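Local coordinates for succinate-semialdehyde dehydrogenase (Streptococcus pyogenes MGAS1882, PDB 4OGD), which oxidises succinic semialdehyde to succinate with NADP+ as cofactor, as a member of the aldehyde dehydrogenase family, at residues Asp27-Ala32 / Ser192-Asp197; Glu101-Thr106 / Asn145-Asn150; Asp316-Ala321 / Met343-Ala348; Arg278-Leu283 / Gly325-Tyr330. One frame throughout, in Å; residues are numbered along the deposited sequence.

Contact 1 (Asp27-Ala32 / Ser192-Asp197); sequences DVLERA and SQVIAD
Leu-29 of helix 22-41 points at the end of helix 188-196, where Asp-197 and Val-194 receive it. Helix 188-196 lies in the crossover between strands 181-183 and 200-206 of the Rossmann-type sheet, and the contact packs helix 22-41 against this Rossmann-type, cofactor-binding domain. Leu-29 and Asp-197 approach from opposite directions. The leucine is extended: with chi1 at -65° its CG lies beside the backbone N, and CD1 continues the chain straight on, anti to CA. That methyl settles over the flat face of the Asp-197 carboxylate, 3.7 Å from CG of Asp-197, rather than meeting its oxygens edge-on. The aspartate is turned to receive it, its CG placed opposite its own backbone N. The polar side of the carboxylate is engaged by Arg-199, which forms a salt bridge to OD2 of Asp-197 and another to OE1 of Glu-30, so a single guanidinium joins the two segments electrostatically beside the apolar touch. Such a partner would be expected to favour the charged form of Asp-197. Asp-197 N is bonded to Val-194 O at 3.1 Å, which ties together the two residues that Leu-29 meets. Val-194 continues onto Leu-126, which carries the packing down to the central strands. The other leucine methyl, CD2, leans toward Val-194, and both side chains also rest on Val-200; this is the loosest touch of the contact, 4.5 Å between Leu-29 CD2 and Val-194 CG1.

Contact 2 (Glu101-Thr106 / Asn145-Asn150); sequences EFLMST and NFIVGN
Leu-103 of helix 78-103 divides its two methyls between Ile-147 and Val-148 at the end of helix 136-148. A chi1 of -77° sets CG beside the leucine's backbone N, and from there the two branches spread. CD1, nearly anti to CA, meets CG2 of Ile-147 at 4.1 Å, while CD2 lies 3.8 Å from CG2 of Val-148. In both partners it is the branch opposite the backbone N that does the touching. Val-148 reaches this state only by wedging its other methyl, CG1, between its backbone N and carbonyl carbon, and its side chain meets the leucine at about a right angle. The longer branch of Ile-147 folds away and the side chain packs on Leu-52 and Ala-99, whereas Leu-103 is further covered by Leu-45 and Phe-443.

Just beyond these apolar groups, polar groups of Asn-145 and Asn-150 gather at the end of the helix. Asn-145 O takes both Gly-149 N and Asn-150 N, from opposite faces of its plane, and the side chain of Asn-150 returns to the same residue: its ND2 gives OD1 of Asn-145 a bond of 3.1 Å that is almost straight (177°), directed at a lone pair in the carbonyl plane. Thr-122 N, Gly-123 N and Phe-446 O grip the rest of the Asn-150 amide, which should hold it flat and fixed. Gly-149, with positive phi, is the C-prime residue of a Schellman motif, the classic helix ending, here terminating the crossover helix between strands 124-128 and 152-155 of the Rossmann-type domain.

Contact 3 (Asp316-Ala321 / Met343-Ala348); sequences DQIKLA and MPTIIA
Thr-345 and Ile-347, on one face of strand 345-348, receive Ile-318 and Ala-321 of helix 308-323. This is helix-on-sheet packing in the second mixed sheet of the aldehyde dehydrogenase fold, the one belonging to the catalytic domain. The segment enters through Met-343, whose carbonyl O accepts a 2.8 Å bond from OG1 of Thr-345; the donor stands above the carbonyl plane, 42° out of it and off the lone pairs. Pro-344 packs on Phe-287 and Ala-290. At Thr-345 the strand begins: its side chain and Ile-318 reach toward each other tip to tip, CD1 of Ile-318 lying 4.1 Å from OG1 and 4.2 Å from CG2 of Thr-345, so the methyl rides astride both branches. It touches the hydroxyl oxygen by van der Waals contact only, while the hydroxyl bonds to Met-343 O. Ile-346 faces the other way, toward Leu-283 and Phe-287 of helix 276-288. Ile-347 returns to the first face. Its CG1 stands between the backbone N and the carbonyl carbon (chi1 59°), and the remainder runs out straight to put CD1 3.9 Å from CB of Ala-321, whose small side chain allows the helix to come near. Ala-348 turns again toward Tyr-276 and Val-329, and its carbonyl O bonds to Glu-327 N at 2.8 Å.

Contact 4 (Arg278-Leu283 / Gly325-Tyr330); sequences RFKELL and GAELVY
Lys-280 bends at its third torsion (chi3 -50°) and otherwise runs nearly extended from a chi1 of -78°, which brings CD against Val-329 and lifts the ammonium toward Glu-327. Its CD lies 4.2 Å from CG2 of Val-329, the valine methyl placed beside the backbone N. Glu-327 is stretched out fully, chi1 175°, so that its carboxylate stands opposite NZ. The two charges are not in direct contact: NZ of Lys-280 is 4.3 Å from OE2 of Glu-327, too far for a salt bridge. A water mediates instead, accepting from NZ of Lys-280 at 2.7 Å and donating to OE1 of Glu-327 in a short bond of 2.5 Å. The contact thus pairs one apolar touch with one water-bridged pair of opposite charges. Val-329 also packs on Thr-284, whose hydroxyl is bonded to Lys-280 O, and Tyr-330 rests on Phe-287 of the same helix. Strand 327-330 forms the edge of the sheet within the chain, and Val-329 and Tyr-330 both face Ile-346 there, a classic beta bulge in an antiparallel pair against which helix 276-288 lies.

How the contacts relate
From the N terminus, contact 1 opens at 27-32 and closes only at 192-197; contact 2 (101-106 with 145-150) opens and closes within that span. Both pack helices of the Rossmann-type domain against helices from the N-terminal part, their centres about 23 Å apart without touching. The chain then reaches the other sheet, on the opposite side of its centre. There contact 4 opens at 278-283, contact 3 at 316-321, contact 4 closes at 325-330 and contact 3 at 343-348, so the two cross. Their strands are antiparallel neighbours at the sheet edge, linked by Ile-346 N to Tyr-330 O, and helices 276-288 and 308-323 cover its opposite faces.

Contact 1 (Asp27-Ala32 / Ser192-Asp197)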
loop_
_atom_site.group_PDB
_atom_site.type_symbol
_atom_site.label_atom_id
_atom_site.label_comp_id
_atom_site.label_asym_id
_atom_site.label_seq_id
_atom_site.Cartn_x
_atom_site.Cartn_y
_atom_site.Cartn_z
ATOM N N ASP A 27 18.401 -3.542 20.846
ATOM C CA ASP A 27 18.315 -2.358 21.696
ATOM C C ASP A 27 17.717 -1.161 20.948
ATOM O O ASP A 27 16.874 -0.440 21.492
ATOM C CB ASP A 27 19.682 -2.018 22.296
ATOM C CG ASP A 27 20.168 -3.075 23.274
ATOM O OD1 ASP A 27 19.356 -3.924 23.696
ATOM O OD2 ASP A 27 21.365 -3.049 23.630
ATOM N N VAL A 28 18.143 -0.969 19.704
ATOM C CA VAL A 28 17.606 0.098 18.860
ATOM C C VAL A 28 16.112 -0.072 18.584
ATOM O O VAL A 28 15.352 0.897 18.661
ATOM C CB VAL A 28 18.404 0.224 17.534
ATOM C CG1 VAL A 28 17.672 1.118 16.542
ATOM C CG2 VAL A 28 19.786 0.783 17.812
ATOM N N LEU A 29 15.680 -1.292 18.277
ATOM C CA LEU A 29 14.255 -1.509 18.030
ATOM C C LEU A 29 13.416 -1.258 19.273
ATOM O O LEU A 29 12.332 -0.674 19.190
ATOM C CB LEU A 29 13.989 -2.910 17.473
ATOM C CG LEU A 29 14.578 -3.191 16.087
ATOM C CD1 LEU A 29 14.207 -4.599 15.642
ATOM C CD2 LEU A 29 14.097 -2.168 15.061
ATOM N N GLU A 30 13.912 -1.685 20.433
ATOM C CA GLU A 30 13.171 -1.447 21.667
ATOM C C GLU A 30 13.062 0.045 21.959
ATOM O O GLU A 30 11.989 0.538 22.310
ATOM C CB GLU A 30 13.799 -2.191 22.850
ATOM C CG GLU A 30 12.998 -2.062 24.151
ATOM C CD GLU A 30 11.628 -2.740 24.112
ATOM O OE1 GLU A 30 11.238 -3.352 23.081
ATOM O OE2 GLU A 30 10.924 -2.665 25.140
ATOM N N ARG A 31 14.167 0.767 21.791
ATOM C CA ARG A 31 14.166 2.208 22.025
ATOM C C ARG A 31 13.174 2.890 21.096
ATOM O O ARG A 31 12.444 3.790 21.501
ATOM C CB ARG A 31 15.562 2.801 21.812
ATOM C CG ARG A 31 15.622 4.312 22.021
ATOM C CD ARG A 31 17.033 4.843 21.811
ATOM N NE ARG A 31 17.479 4.707 20.425
ATOM C CZ ARG A 31 18.703 5.011 20.002
ATOM N NH1 ARG A 31 19.612 5.459 20.863
ATOM N NH2 ARG A 31 19.035 4.860 18.722
ATOM N N ALA A 32 13.145 2.446 19.845
ATOM C CA ALA A 32 12.246 3.037 18.863
ATOM C C ALA A 32 10.784 2.744 19.207
ATOM O O ALA A 32 9.921 3.619 19.090
ATOM C CB ALA A 32 12.593 2.542 17.455
ATOM N N SER A 192 16.173 -8.806 7.334
ATOM C CA SER A 192 15.039 -9.727 7.382
ATOM C C SER A 192 14.453 -9.836 8.784
ATOM O O SER A 192 13.234 -9.904 8.953
ATOM C CB SER A 192 15.445 -11.112 6.874
ATOM O OG SER A 192 15.867 -11.035 5.534
ATOM N N GLN A 193 15.327 -9.846 9.787
ATOM C CA GLN A 193 14.887 -9.878 11.175
ATOM C C GLN A 193 14.126 -8.610 11.550
ATOM O O GLN A 193 13.129 -8.669 12.268
ATOM C CB GLN A 193 16.085 -10.041 12.108
ATOM C CG GLN A 193 16.824 -11.357 11.968
ATOM C CD GLN A 193 18.093 -11.381 12.802
ATOM O OE1 GLN A 193 19.203 -11.389 12.268
ATOM N NE2 GLN A 193 17.936 -11.375 14.121
ATOM N N VAL A 194 14.599 -7.468 11.063
ATOM C CA VAL A 194 13.923 -6.198 11.321
ATOM C C VAL A 194 12.499 -6.239 10.752
ATOM O O VAL A 194 11.540 -5.862 11.419
ATOM C CB VAL A 194 14.726 -4.991 10.768
ATOM C CG1 VAL A 194 13.918 -3.700 10.873
ATOM C CG2 VAL A 194 16.048 -4.843 11.532
ATOM N N ILE A 195 12.367 -6.746 9.532
ATOM C CA ILE A 195 11.062 -6.801 8.874
ATOM C C ILE A 195 10.102 -7.740 9.608
ATOM O O ILE A 195 8.897 -7.486 9.677
ATOM C CB ILE A 195 11.215 -7.203 7.397
ATOM C CG1 ILE A 195 12.045 -6.145 6.666
ATOM C CG2 ILE A 195 9.842 -7.333 6.721
ATOM C CD1 ILE A 195 12.339 -6.454 5.187
ATOM N N ALA A 196 10.644 -8.806 10.190
ATOM C CA ALA A 196 9.826 -9.777 10.907
ATOM C C ALA A 196 9.526 -9.362 12.347
ATOM O O ALA A 196 8.773 -10.033 13.044
ATOM C CB ALA A 196 10.501 -11.141 10.887
ATOM N N ASP A 197 10.123 -8.266 12.798
ATOM C CA ASP A 197 9.970 -7.859 14.190
ATOM C C ASP A 197 8.632 -7.160 14.364
ATOM O O ASP A 197 8.292 -6.277 13.579
ATOM C CB ASP A 197 11.109 -6.916 14.592
ATOM C CG ASP A 197 11.149 -6.660 16.085
ATOM O OD1 ASP A 197 10.352 -5.831 16.576
ATOM O OD2 ASP A 197 11.970 -7.299 16.773
#

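Contact 2 (Glu101-Thr106 / Asn145-Asn150)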
loop_
_atom_site.group_PDB
_atom_site.type_symbol
_atom_site.label_atom_id
_atom_site.label_comp_id
_atom_site.label_asym_id
_atom_site.label_seq_id
_atom_site.Cartn_x
_atom_site.Cartn_y
_atom_site.Cartn_z
ATOM N N GLU A 101 -2.399 20.796 9.503
ATOM C CA GLU A 101 -3.368 20.551 8.442
ATOM C C GLU A 101 -3.422 19.069 8.060
ATOM O O GLU A 101 -4.497 18.497 7.850
ATOM C CB GLU A 101 -3.020 21.384 7.204
ATOM C CG GLU A 101 -3.924 21.076 6.011
ATOM C CD GLU A 101 -3.481 21.768 4.736
ATOM O OE1 GLU A 101 -2.792 22.804 4.826
ATOM O OE2 GLU A 101 -3.815 21.266 3.643
ATOM N N PHE A 102 -2.251 18.452 7.966
ATOM C CA PHE A 102 -2.166 17.065 7.514
ATOM C C PHE A 102 -2.622 16.069 8.580
ATOM O O PHE A 102 -2.981 14.936 8.257
ATOM C CB PHE A 102 -0.743 16.729 7.066
ATOM C CG PHE A 102 -0.354 17.332 5.738
ATOM C CD1 PHE A 102 -1.239 18.136 5.017
ATOM C CD2 PHE A 102 0.902 17.076 5.206
ATOM C CE1 PHE A 102 -0.868 18.677 3.796
ATOM C CE2 PHE A 102 1.279 17.607 3.980
ATOM C CZ PHE A 102 0.391 18.411 3.274
ATOM N N LEU A 103 -2.594 16.487 9.845
ATOM C CA LEU A 103 -2.980 15.614 10.961
ATOM C C LEU A 103 -4.413 15.830 11.443
ATOM O O LEU A 103 -4.894 15.106 12.318
ATOM C CB LEU A 103 -2.020 15.816 12.131
ATOM C CG LEU A 103 -0.652 15.158 11.993
ATOM C CD1 LEU A 103 0.313 15.673 13.048
ATOM C CD2 LEU A 103 -0.817 13.648 12.110
ATOM N N MET A 104 -5.088 16.828 10.882
ATOM C CA MET A 104 -6.458 17.139 11.283
ATOM C C MET A 104 -7.403 15.946 11.114
ATOM O O MET A 104 -7.280 15.172 10.163
ATOM C CB MET A 104 -6.972 18.316 10.457
ATOM C CG MET A 104 -8.178 19.024 11.044
ATOM S SD MET A 104 -8.684 20.404 9.997
ATOM C CE MET A 104 -7.317 20.497 8.850
ATOM N N SER A 105 -8.343 15.800 12.046
ATOM C CA SER A 105 -9.406 14.812 11.913
ATOM C C SER A 105 -10.180 15.068 10.626
ATOM O O SER A 105 -10.291 16.211 10.173
ATOM C CB SER A 105 -10.350 14.904 13.118
ATOM O OG SER A 105 -11.385 13.941 13.047
ATOM N N THR A 106 -10.715 14.006 10.035
ATOM C CA THR A 106 -11.480 14.114 8.797
ATOM C C THR A 106 -12.931 13.696 9.005
ATOM O O THR A 106 -13.217 12.517 9.183
ATOM C CB THR A 106 -10.867 13.226 7.692
ATOM O OG1 THR A 106 -9.524 13.649 7.435
ATOM C CG2 THR A 106 -11.681 13.322 6.404
ATOM N N ASN A 145 7.104 10.845 8.457
ATOM C CA ASN A 145 6.967 9.887 9.540
ATOM C C ASN A 145 7.308 10.469 10.911
ATOM O O ASN A 145 6.657 10.154 11.906
ATOM C CB ASN A 145 7.754 8.605 9.243
ATOM C CG ASN A 145 7.045 7.730 8.215
ATOM O OD1 ASN A 145 6.005 7.140 8.506
ATOM N ND2 ASN A 145 7.597 7.658 7.006
ATOM N N PHE A 146 8.317 11.331 10.957
ATOM C CA PHE A 146 8.687 11.983 12.203
ATOM C C PHE A 146 7.529 12.848 12.699
ATOM O O PHE A 146 7.183 12.829 13.889
ATOM C CB PHE A 146 9.941 12.820 11.978
ATOM C CG PHE A 146 10.431 13.544 13.203
ATOM C CD1 PHE A 146 10.791 12.844 14.346
ATOM C CD2 PHE A 146 10.562 14.926 13.191
ATOM C CE1 PHE A 146 11.256 13.513 15.470
ATOM C CE2 PHE A 146 11.027 15.603 14.308
ATOM C CZ PHE A 146 11.371 14.894 15.449
ATOM N N ILE A 147 6.913 13.593 11.785
ATOM C CA ILE A 147 5.772 14.429 12.142
ATOM C C ILE A 147 4.588 13.626 12.733
ATOM O O ILE A 147 4.058 13.989 13.784
ATOM C CB ILE A 147 5.326 15.317 10.959
ATOM C CG1 ILE A 147 6.383 16.395 10.686
ATOM C CG2 ILE A 147 3.974 15.949 11.240
ATOM C CD1 ILE A 147 6.670 17.294 11.896
ATOM N N VAL A 148 4.183 12.538 12.079
ATOM C CA VAL A 148 3.059 11.753 12.614
ATOM C C VAL A 148 3.432 11.031 13.911
ATOM O O VAL A 148 2.570 10.758 14.756
ATOM C CB VAL A 148 2.459 10.759 11.590
ATOM C CG1 VAL A 148 3.320 9.519 11.463
ATOM C CG2 VAL A 148 1.047 10.352 12.020
ATOM N N GLY A 149 4.721 10.748 14.087
ATOM C CA GLY A 149 5.181 10.065 15.285
ATOM C C GLY A 149 5.559 8.602 15.098
ATOM O O GLY A 149 5.434 7.812 16.027
ATOM N N ASN A 150 6.001 8.237 13.899
ATOM C CA ASN A 150 6.560 6.906 13.644
ATOM C C ASN A 150 8.075 7.001 13.703
ATOM O O ASN A 150 8.686 7.564 12.781
ATOM C CB ASN A 150 6.203 6.403 12.234
ATOM C CG ASN A 150 4.735 6.068 12.060
ATOM O OD1 ASN A 150 4.046 5.703 13.000
ATOM N ND2 ASN A 150 4.255 6.176 10.829
#

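Contact 3 (Asp316-Ala321 / Met343-Ala348)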
loop_
_atom_site.group_PDB
_atom_site.type_symbol
_atom_site.label_atom_id
_atom_site.label_comp_id
_atom_site.label_asym_id
_atom_site.label_seq_id
_atom_site.Cartn_x
_atom_site.Cartn_y
_atom_site.Cartn_z
ATOM N N ASP A 316 28.993 -2.691 -19.705
ATOM C CA ASP A 316 28.450 -3.953 -20.207
ATOM C C ASP A 316 27.112 -3.758 -20.919
ATOM O O ASP A 316 26.827 -4.445 -21.900
ATOM C CB ASP A 316 28.289 -4.983 -19.086
ATOM C CG ASP A 316 29.614 -5.516 -18.585
ATOM O OD1 ASP A 316 30.642 -5.290 -19.253
ATOM O OD2 ASP A 316 29.624 -6.169 -17.523
ATOM N N GLN A 317 26.287 -2.831 -20.432
ATOM C CA GLN A 317 25.005 -2.581 -21.088
ATOM C C GLN A 317 25.166 -1.935 -22.454
ATOM O O GLN A 317 24.427 -2.263 -23.391
ATOM C CB GLN A 317 24.097 -1.716 -20.218
ATOM C CG GLN A 317 23.470 -2.468 -19.068
ATOM C CD GLN A 317 22.603 -1.567 -18.214
ATOM O OE1 GLN A 317 23.067 -0.544 -17.709
ATOM N NE2 GLN A 317 21.337 -1.931 -18.062
ATOM N N ILE A 318 26.111 -1.006 -22.564
ATOM C CA ILE A 318 26.421 -0.393 -23.851
ATOM C C ILE A 318 26.892 -1.472 -24.816
ATOM O O ILE A 318 26.435 -1.546 -25.955
ATOM C CB ILE A 318 27.520 0.679 -23.718
ATOM C CG1 ILE A 318 26.998 1.869 -22.909
ATOM C CG2 ILE A 318 27.984 1.150 -25.094
ATOM C CD1 ILE A 318 28.086 2.816 -22.423
ATOM N N LYS A 319 27.800 -2.316 -24.342
ATOM C CA LYS A 319 28.327 -3.407 -25.164
ATOM C C LYS A 319 27.225 -4.372 -25.594
ATOM O O LYS A 319 27.171 -4.787 -26.756
ATOM C CB LYS A 319 29.429 -4.164 -24.422
ATOM C CG LYS A 319 29.968 -5.354 -25.214
ATOM C CD LYS A 319 31.326 -5.802 -24.709
ATOM C CE LYS A 319 31.996 -6.730 -25.714
ATOM N NZ LYS A 319 31.113 -7.876 -26.063
ATOM N N LEU A 320 26.351 -4.721 -24.653
ATOM C CA LEU A 320 25.203 -5.579 -24.940
ATOM C C LEU A 320 24.337 -4.964 -26.034
ATOM O O LEU A 320 23.879 -5.664 -26.938
ATOM C CB LEU A 320 24.371 -5.803 -23.673
ATOM C CG LEU A 320 23.212 -6.796 -23.812
ATOM C CD1 LEU A 320 23.747 -8.195 -24.105
ATOM C CD2 LEU A 320 22.330 -6.806 -22.571
ATOM N N ALA A 321 24.112 -3.657 -25.949
ATOM C CA ALA A 321 23.318 -2.956 -26.953
ATOM C C ALA A 321 23.924 -3.104 -28.342
ATOM O O ALA A 321 23.220 -3.402 -29.304
ATOM C CB ALA A 321 23.183 -1.481 -26.598
ATOM N N MET A 343 32.152 7.974 -20.225
ATOM C CA MET A 343 31.880 9.161 -21.034
ATOM C C MET A 343 30.446 9.142 -21.546
ATOM O O MET A 343 29.866 8.067 -21.727
ATOM C CB MET A 343 32.873 9.307 -22.195
ATOM C CG MET A 343 32.482 8.608 -23.479
ATOM S SD MET A 343 33.612 9.047 -24.828
ATOM C CE MET A 343 32.930 10.610 -25.361
ATOM N N PRO A 344 29.860 10.330 -21.750
ATOM C CA PRO A 344 28.519 10.418 -22.336
ATOM C C PRO A 344 28.495 9.664 -23.658
ATOM O O PRO A 344 29.377 9.846 -24.497
ATOM C CB PRO A 344 28.337 11.917 -22.560
ATOM C CG PRO A 344 29.213 12.549 -21.520
ATOM C CD PRO A 344 30.419 11.661 -21.461
ATOM N N THR A 345 27.507 8.796 -23.819
ATOM C CA THR A 345 27.465 7.887 -24.949
ATOM C C THR A 345 26.039 7.913 -25.480
ATOM O O THR A 345 25.096 7.982 -24.696
ATOM C CB THR A 345 27.835 6.466 -24.490
ATOM O OG1 THR A 345 29.158 6.474 -23.935
ATOM C CG2 THR A 345 27.774 5.472 -25.644
ATOM N N ILE A 346 25.877 7.899 -26.802
ATOM C CA ILE A 346 24.546 7.897 -27.394
ATOM C C ILE A 346 24.392 6.667 -28.268
ATOM O O ILE A 346 25.253 6.383 -29.098
ATOM C CB ILE A 346 24.286 9.154 -28.251
ATOM C CG1 ILE A 346 24.474 10.415 -27.402
ATOM C CG2 ILE A 346 22.873 9.115 -28.855
ATOM C CD1 ILE A 346 24.448 11.713 -28.188
ATOM N N ILE A 347 23.302 5.935 -28.067
ATOM C CA ILE A 347 22.970 4.810 -28.934
ATOM C C ILE A 347 21.611 5.006 -29.592
ATOM O O ILE A 347 20.764 5.743 -29.096
ATOM C CB ILE A 347 22.963 3.481 -28.173
ATOM C CG1 ILE A 347 21.945 3.522 -27.023
ATOM C CG2 ILE A 347 24.367 3.155 -27.678
ATOM C CD1 ILE A 347 21.779 2.196 -26.286
ATOM N N ALA A 348 21.416 4.341 -30.725
ATOM C CA ALA A 348 20.141 4.375 -31.423
ATOM C C ALA A 348 19.931 3.018 -32.083
ATOM O O ALA A 348 20.706 2.088 -31.855
ATOM C CB ALA A 348 20.126 5.500 -32.453
#

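Contact 4 (Arg278-Leu283 / Gly325-Tyr330)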
loop_
_atom_site.group_PDB
_atom_site.type_symbol
_atom_site.label_atom_id
_atom_site.label_comp_id
_atom_site.label_asym_id
_atom_site.label_seq_id
_atom_site.Cartn_x
_atom_site.Cartn_y
_atom_site.Cartn_z
ATOM N N ARG A 278 18.019 15.526 -37.032
ATOM C CA ARG A 278 18.192 16.779 -36.308
ATOM C C ARG A 278 18.419 16.533 -34.819
ATOM O O ARG A 278 19.293 17.147 -34.206
ATOM C CB ARG A 278 16.976 17.679 -36.526
ATOM C CG ARG A 278 17.078 19.039 -35.872
ATOM C CD ARG A 278 15.776 19.784 -36.009
ATOM N NE ARG A 278 15.862 21.128 -35.463
ATOM C CZ ARG A 278 14.852 21.986 -35.446
ATOM N NH1 ARG A 278 13.675 21.632 -35.942
ATOM N NH2 ARG A 278 15.019 23.189 -34.928
ATOM N N PHE A 279 17.654 15.614 -34.235
ATOM C CA PHE A 279 17.851 15.314 -32.823
ATOM C C PHE A 279 19.156 14.562 -32.538
ATOM O O PHE A 279 19.796 14.797 -31.509
ATOM C CB PHE A 279 16.659 14.558 -32.234
ATOM C CG PHE A 279 16.739 14.416 -30.747
ATOM C CD1 PHE A 279 16.466 15.502 -29.929
ATOM C CD2 PHE A 279 17.130 13.216 -30.168
ATOM C CE1 PHE A 279 16.565 15.390 -28.557
ATOM C CE2 PHE A 279 17.230 13.100 -28.791
ATOM C CZ PHE A 279 16.942 14.191 -27.988
ATOM N N LYS A 280 19.552 13.654 -33.429
ATOM C CA LYS A 280 20.827 12.959 -33.271
ATOM C C LYS A 280 21.935 13.988 -33.177
ATOM O O LYS A 280 22.793 13.922 -32.296
ATOM C CB LYS A 280 21.123 12.026 -34.448
ATOM C CG LYS A 280 20.374 10.702 -34.429
ATOM C CD LYS A 280 21.120 9.640 -35.240
ATOM C CE LYS A 280 21.504 10.162 -36.620
ATOM N NZ LYS A 280 22.025 9.078 -37.502
ATOM N N GLU A 281 21.896 14.959 -34.080
ATOM C CA GLU A 281 22.911 16.009 -34.084
ATOM C C GLU A 281 22.855 16.910 -32.853
ATOM O O GLU A 281 23.893 17.296 -32.306
ATOM C CB GLU A 281 22.802 16.837 -35.360
ATOM C CG GLU A 281 23.494 16.172 -36.524
ATOM C CD GLU A 281 24.875 15.674 -36.136
ATOM O OE1 GLU A 281 25.133 14.458 -36.282
ATOM O OE2 GLU A 281 25.697 16.497 -35.669
ATOM N N LEU A 282 21.643 17.245 -32.421
ATOM C CA LEU A 282 21.473 18.100 -31.256
ATOM C C LEU A 282 21.960 17.417 -29.981
ATOM O O LEU A 282 22.694 18.018 -29.192
ATOM C CB LEU A 282 20.013 18.527 -31.103
ATOM C CG LEU A 282 19.729 19.441 -29.913
ATOM C CD1 LEU A 282 20.524 20.727 -30.052
ATOM C CD2 LEU A 282 18.251 19.748 -29.822
ATOM N N LEU A 283 21.556 16.165 -29.773
ATOM C CA LEU A 283 21.960 15.448 -28.563
ATOM C C LEU A 283 23.478 15.218 -28.550
ATOM O O LEU A 283 24.126 15.296 -27.501
ATOM C CB LEU A 283 21.197 14.123 -28.427
ATOM C CG LEU A 283 21.336 13.433 -27.062
ATOM C CD1 LEU A 283 20.641 14.250 -25.984
ATOM C CD2 LEU A 283 20.771 12.016 -27.092
ATOM N N GLY A 325 22.948 -5.237 -32.110
ATOM C CA GLY A 325 22.627 -4.510 -33.330
ATOM C C GLY A 325 22.339 -3.021 -33.236
ATOM O O GLY A 325 21.943 -2.403 -34.224
ATOM N N ALA A 326 22.528 -2.432 -32.061
ATOM C CA ALA A 326 22.291 -1.005 -31.904
ATOM C C ALA A 326 23.401 -0.198 -32.568
ATOM O O ALA A 326 24.505 -0.706 -32.785
ATOM C CB ALA A 326 22.177 -0.639 -30.425
ATOM N N GLU A 327 23.113 1.061 -32.874
ATOM C CA GLU A 327 24.097 1.938 -33.494
ATOM C C GLU A 327 24.782 2.818 -32.455
ATOM O O GLU A 327 24.110 3.456 -31.640
ATOM C CB GLU A 327 23.439 2.822 -34.562
ATOM C CG GLU A 327 24.399 3.844 -35.167
ATOM C CD GLU A 327 23.730 4.799 -36.139
ATOM O OE1 GLU A 327 22.484 4.778 -36.258
ATOM O OE2 GLU A 327 24.458 5.577 -36.791
ATOM N N LEU A 328 26.115 2.850 -32.481
ATOM C CA LEU A 328 26.861 3.787 -31.646
ATOM C C LEU A 328 26.894 5.142 -32.335
ATOM O O LEU A 328 27.591 5.333 -33.335
ATOM C CB LEU A 328 28.281 3.290 -31.359
ATOM C CG LEU A 328 29.096 4.168 -30.395
ATOM C CD1 LEU A 328 28.434 4.252 -29.024
ATOM C CD2 LEU A 328 30.518 3.656 -30.248
ATOM N N VAL A 329 26.117 6.077 -31.802
ATOM C CA VAL A 329 25.978 7.403 -32.389
ATOM C C VAL A 329 27.100 8.330 -31.936
ATOM O O VAL A 329 27.652 9.099 -32.729
ATOM C CB VAL A 329 24.608 8.015 -32.032
ATOM C CG1 VAL A 329 24.542 9.483 -32.416
ATOM C CG2 VAL A 329 23.477 7.229 -32.695
ATOM N N TYR A 330 27.438 8.252 -30.655
ATOM C CA TYR A 330 28.470 9.118 -30.091
ATOM C C TYR A 330 29.095 8.498 -28.853
ATOM O O TYR A 330 28.418 7.822 -28.082
ATOM C CB TYR A 330 27.895 10.493 -29.734
ATOM C CG TYR A 330 28.878 11.341 -28.958
ATOM C CD1 TYR A 330 29.912 12.001 -29.609
ATOM C CD2 TYR A 330 28.794 11.454 -27.571
ATOM C CE1 TYR A 330 30.820 12.757 -28.912
ATOM C CE2 TYR A 330 29.703 12.205 -26.864
ATOM C CZ TYR A 330 30.709 12.857 -27.540
ATOM O OH TYR A 330 31.616 13.613 -26.842
HETATM O O HOH W 1 20.987 6.591 -37.244
#